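Local coordinates for protein cadherin-23 (Mus musculus, PDB 5UZ8) that probably forms the upper part of the calcium-dependent tip links that convey force to mechanotransduction channels in inner-ear hair cells, at residues Thr133-Val138 with Val209-Leu214; Ile243-Thr248 with Thr309-Glu314. All blocks are in the same frame, centred on the assembly; numbering follows the deposited sequence.

Interaction 1 (Thr133-Val138 with Val209-Leu214); sequences TVILRV and VVIRVL
Where Ile135, Leu136 and Val138 meet Val209 and Ile211 there is no flat group to stack; every touching atom is a methyl. The guanidinium of Arg212 belongs to the far side of strand 204-214, where the methyl CG1 of Val210 lies 3.6 Å above one face of that plane, displaced toward its rim, and Arg212 NE is hydrogen-bonded to Gln122 OE1. The opposite, inner side of the strand carries the contact. Val209 spreads its two methyls between two partners: with CG1 anti to the backbone N (chi1 -178°), that methyl runs into the fork of Leu136, at 3.9 Å from Leu136 CD2 and 4.0 Å from Leu136 CD1, the two side chains approaching tip to tip. The other branch, Val209 CG2, leans across Val138 and comes within 4.1 Å of Val138 CG1. Further along, the ends of Ile135 and Ile211 approach, CD1 to CD1 at 4.1 Å, in the one of two Ile211 conformers described here. Ile135 and Leu136 are neighbours yet both turn inward because they form a classic beta bulge, both pairing with the backbone of Ile171. Phe162 lies against both Ile135 and Ile211, and Ile171 against Leu136 and Val138. This is the hydrophobic interior between the two sheets of a cadherin repeat, an immunoglobulin-like beta sandwich. About 183 Å² is buried by van der Waals contact alone, with no direction-dependent bond fixing the strands against each other; their relative placing probably rests on the fit of branched side chains and on hydrogen bonding within each sheet.

Interaction 2 (Ile243-Thr248 with Thr309-Glu314); sequences ITMLAT and TMLLVE
Met245 reaches from the 243-248 segment toward Thr309 and Leu311 on the strand facing it. Its CB points at that strand, and CG, set beside the backbone N, prolongs the reach without yet touching it. SD is the first atom to arrive, passing Leu311 CD2 at 4.4 Å, a long but apolar approach. The chain is bent at all three torsions in the same sense (chi1 -61°, chi2 -54°, chi3 -64°), a coil that turns CE away from the leucine and brings it tip to tip with the threonine methyl, Thr309 CG2, at 3.6 Å. Thr309 uses its two branches differently: CG2 packs in the core, while OG1 is hydrogen-bonded to the carbonyl oxygen of Lys225, so its polar end is satisfied away from the methionine. Beside this pair Ile243 and Leu311 overlap side by side, each running toward the other's strand. Ile243 CG2 touches both leucine methyls, more closely CD2, with Ile243 CG2 at 3.6 Å from Leu311 CD2. The longer arm of the same isoleucine lies alongside, with Ile243 CD1 at 4.1 Å from Leu311 CD1. Leu311 CD2 also faces the sulfur. The contact buries about 165 Å². It joins the two sheets of the last of the three repeats in this fragment. On one side, Ile243 and Met245 bond through their backbones to Val279 and Gly277, and both side chains rest on Val279 of strand 278-281; on the other, strand 306-316 runs between strands 227-233 and 290-298, Thr309 pairing with Val295 and packing on Phe228. No helix adjoins it, the modelled chain being without any.

Overall arrangement
The two interactions come in series along the chain and belong to successive cadherin repeats, interaction 1 in the middle repeat of the fragment and interaction 2 in the last. Their centres lie about 42 Å apart and their nearest atoms about 17 Å, so they do not touch and share no sheet. Each joins an early strand of one sheet (134-141 or 241-244) to the final strand of the facing sheet (204-214 or 306-316), giving corresponding places in two sandwiches. The repeats are connected through a calcium-binding linker, whose ligands include Glu127, Glu180, Asp215, Asp218 and Asp251. Two separate cores, linked by the chain and bridged by calcium, are consistent with an elongated, fairly stiff rod.

Interaction 1 (Thr133-Val138 with Val209-Leu214)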
# COMPACT_ATOMS: atom_id res chain seq x y z
N THR A 133 4.64 -10.96 12.42
CA THR A 133 3.23 -11.08 12.23
C THR A 133 2.82 -10.29 10.99
O THR A 133 3.27 -9.17 10.80
CB THR A 133 2.47 -10.54 13.46
OG1 THR A 133 2.91 -11.22 14.64
CG2 THR A 133 0.96 -10.72 13.28
N VAL A 134 2.02 -10.91 10.13
CA VAL A 134 1.47 -10.19 9.00
C VAL A 134 0.32 -9.33 9.49
O VAL A 134 -0.59 -9.82 10.18
CB VAL A 134 0.94 -11.16 7.92
CG1 VAL A 134 0.23 -10.39 6.81
CG2 VAL A 134 2.08 -11.98 7.35
N ILE A 135 0.35 -8.08 9.12
CA ILE A 135 -0.66 -7.11 9.55
C ILE A 135 -1.79 -6.95 8.53
O ILE A 135 -2.96 -6.91 8.90
CB ILE A 135 -0.02 -5.76 9.82
CG1 ILE A 135 0.90 -5.88 11.03
CG2 ILE A 135 -1.08 -4.71 10.13
CD1 ILE A 135 1.74 -4.66 11.25
N LEU A 136 -1.42 -6.82 7.26
CA LEU A 136 -2.40 -6.72 6.18
C LEU A 136 -1.72 -7.07 4.86
O LEU A 136 -0.50 -7.15 4.78
CB LEU A 136 -2.94 -5.29 6.09
CG LEU A 136 -1.89 -4.35 5.48
CD1 LEU A 136 -2.45 -3.44 4.43
CD2 LEU A 136 -1.11 -3.63 6.55
N ARG A 137 -2.54 -7.29 3.85
CA ARG A 137 -2.06 -7.55 2.51
C ARG A 137 -2.59 -6.46 1.58
O ARG A 137 -3.77 -6.18 1.57
CB ARG A 137 -2.56 -8.92 2.06
CG ARG A 137 -2.04 -9.40 0.71
CD ARG A 137 -2.45 -10.86 0.50
NE ARG A 137 -1.42 -11.79 0.93
CZ ARG A 137 -1.64 -13.04 1.34
NH1 ARG A 137 -0.60 -13.82 1.66
NH2 ARG A 137 -2.88 -13.52 1.44
N VAL A 138 -1.70 -5.85 0.81
CA VAL A 138 -2.08 -4.93 -0.25
C VAL A 138 -2.08 -5.69 -1.57
O VAL A 138 -1.26 -6.60 -1.77
CB VAL A 138 -1.16 -3.70 -0.31
CG1 VAL A 138 -1.17 -3.00 1.05
CG2 VAL A 138 0.24 -4.03 -0.78
N VAL A 209 -0.57 3.35 3.50
CA VAL A 209 -0.95 2.32 4.48
C VAL A 209 -0.75 2.86 5.89
O VAL A 209 0.38 3.20 6.24
CB VAL A 209 -0.09 1.07 4.30
CG1 VAL A 209 -0.54 -0.01 5.31
CG2 VAL A 209 -0.19 0.57 2.87
N VAL A 210 -1.84 2.97 6.66
CA VAL A 210 -1.81 3.44 8.02
C VAL A 210 -1.77 2.24 8.96
O VAL A 210 -2.61 1.32 8.87
CB VAL A 210 -3.06 4.29 8.38
CG1 VAL A 210 -3.03 4.71 9.85
CG2 VAL A 210 -3.14 5.51 7.50
N ILE A 211 -0.84 2.26 9.90
CA ILE A 211 -0.83 1.27 10.97
C ILE A 211 -0.90 2.04 12.28
O ILE A 211 0.04 2.77 12.64
CB ILE A 211 0.41 0.36 10.94
CG1 ILE A 211 0.34 -0.55 9.72
CG2 ILE A 211 0.49 -0.51 12.20
CD1 ILE A 211 1.67 -1.11 9.26
N ARG A 212 -2.01 1.89 12.98
CA ARG A 212 -2.20 2.56 14.27
C ARG A 212 -1.84 1.58 15.36
O ARG A 212 -2.20 0.40 15.31
CB ARG A 212 -3.61 3.09 14.42
CG ARG A 212 -3.96 4.10 13.33
CD ARG A 212 -5.19 4.95 13.65
NE ARG A 212 -5.46 5.83 12.53
CZ ARG A 212 -4.82 6.97 12.26
NH1 ARG A 212 -3.90 7.47 13.09
NH2 ARG A 212 -5.15 7.63 11.16
N VAL A 213 -1.07 2.06 16.34
CA VAL A 213 -0.50 1.19 17.36
C VAL A 213 -1.29 1.39 18.63
O VAL A 213 -1.30 2.49 19.19
CB VAL A 213 0.98 1.53 17.59
CG1 VAL A 213 1.60 0.59 18.62
CG2 VAL A 213 1.72 1.44 16.28
N LEU A 214 -1.94 0.34 19.08
CA LEU A 214 -2.81 0.38 20.26
C LEU A 214 -2.03 0.13 21.55
O LEU A 214 -1.10 -0.67 21.57
CB LEU A 214 -3.94 -0.65 20.11
CG LEU A 214 -4.74 -0.52 18.83
CD1 LEU A 214 -5.77 -1.64 18.72
CD2 LEU A 214 -5.41 0.85 18.74

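Interaction 2 (Ile243-Thr248 with Thr309-Glu314)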
# COMPACT_ATOMS: atom_id res chain seq x y z
N ILE A 243 2.47 18.16 51.53
CA ILE A 243 3.17 18.15 50.25
C ILE A 243 2.20 17.58 49.23
O ILE A 243 1.28 16.83 49.62
CB ILE A 243 4.43 17.24 50.33
CG1 ILE A 243 5.30 17.42 49.08
CG2 ILE A 243 4.08 15.77 50.59
CD1 ILE A 243 6.68 16.80 49.28
N THR A 244 2.37 17.95 47.97
CA THR A 244 1.66 17.30 46.86
C THR A 244 2.59 16.39 46.08
O THR A 244 3.65 16.83 45.57
CB THR A 244 1.02 18.33 45.93
OG1 THR A 244 0.05 19.08 46.67
CG2 THR A 244 0.34 17.67 44.73
N MET A 245 2.20 15.13 45.99
CA MET A 245 3.00 14.10 45.36
C MET A 245 2.51 13.96 43.92
O MET A 245 1.30 14.06 43.65
CB MET A 245 2.85 12.77 46.09
CG MET A 245 3.31 12.80 47.55
SD MET A 245 4.99 13.38 47.80
CE MET A 245 5.94 12.13 46.94
N LEU A 246 3.45 13.73 43.01
CA LEU A 246 3.12 13.63 41.58
C LEU A 246 3.95 12.54 40.92
O LEU A 246 5.18 12.58 40.92
CB LEU A 246 3.33 14.99 40.89
CG LEU A 246 3.06 15.02 39.38
CD1 LEU A 246 1.56 14.88 39.08
CD2 LEU A 246 3.60 16.28 38.74
N ALA A 247 3.27 11.54 40.39
CA ALA A 247 3.91 10.51 39.58
C ALA A 247 3.50 10.69 38.11
O ALA A 247 2.52 11.39 37.82
CB ALA A 247 3.51 9.14 40.07
N THR A 248 4.29 10.09 37.22
CA THR A 248 4.01 10.07 35.78
C THR A 248 3.88 8.64 35.29
O THR A 248 4.42 7.70 35.89
CB THR A 248 5.11 10.76 34.96
OG1 THR A 248 6.38 10.12 35.19
CG2 THR A 248 5.21 12.24 35.33
N THR A 309 7.66 6.01 46.05
CA THR A 309 8.76 6.82 46.54
C THR A 309 8.60 6.94 48.04
O THR A 309 7.55 6.57 48.60
CB THR A 309 8.79 8.18 45.85
OG1 THR A 309 9.96 8.89 46.26
CG2 THR A 309 7.57 9.00 46.17
N MET A 310 9.66 7.41 48.70
CA MET A 310 9.63 7.60 50.14
C MET A 310 9.48 9.09 50.45
O MET A 310 9.96 9.95 49.70
CB MET A 310 10.89 7.01 50.79
CG MET A 310 11.03 5.50 50.62
SD MET A 310 9.53 4.59 51.07
CE MET A 310 9.86 2.91 50.53
N LEU A 311 8.79 9.37 51.56
CA LEU A 311 8.53 10.75 51.98
C LEU A 311 8.91 10.86 53.46
O LEU A 311 8.28 10.23 54.30
CB LEU A 311 7.06 11.12 51.77
CG LEU A 311 6.59 12.47 52.34
CD1 LEU A 311 7.35 13.63 51.72
CD2 LEU A 311 5.08 12.67 52.19
N LEU A 312 9.99 11.59 53.73
CA LEU A 312 10.42 11.83 55.10
C LEU A 312 9.64 13.04 55.61
O LEU A 312 9.60 14.06 54.94
CB LEU A 312 11.91 12.10 55.16
CG LEU A 312 12.44 12.70 56.46
CD1 LEU A 312 12.05 11.89 57.71
CD2 LEU A 312 13.95 12.86 56.33
N VAL A 313 9.00 12.91 56.77
CA VAL A 313 8.33 14.05 57.40
C VAL A 313 8.90 14.28 58.78
O VAL A 313 8.85 13.39 59.62
CB VAL A 313 6.83 13.81 57.54
CG1 VAL A 313 6.16 15.06 58.10
CG2 VAL A 313 6.22 13.43 56.20
N GLU A 314 9.49 15.45 58.99
CA GLU A 314 9.98 15.84 60.32
C GLU A 314 9.06 16.90 60.89
O GLU A 314 8.37 17.61 60.16
CB GLU A 314 11.44 16.33 60.27
CG GLU A 314 11.68 17.67 59.59
CD GLU A 314 13.03 18.29 59.93
OE1 GLU A 314 13.26 19.47 59.57
OE2 GLU A 314 13.86 17.58 60.57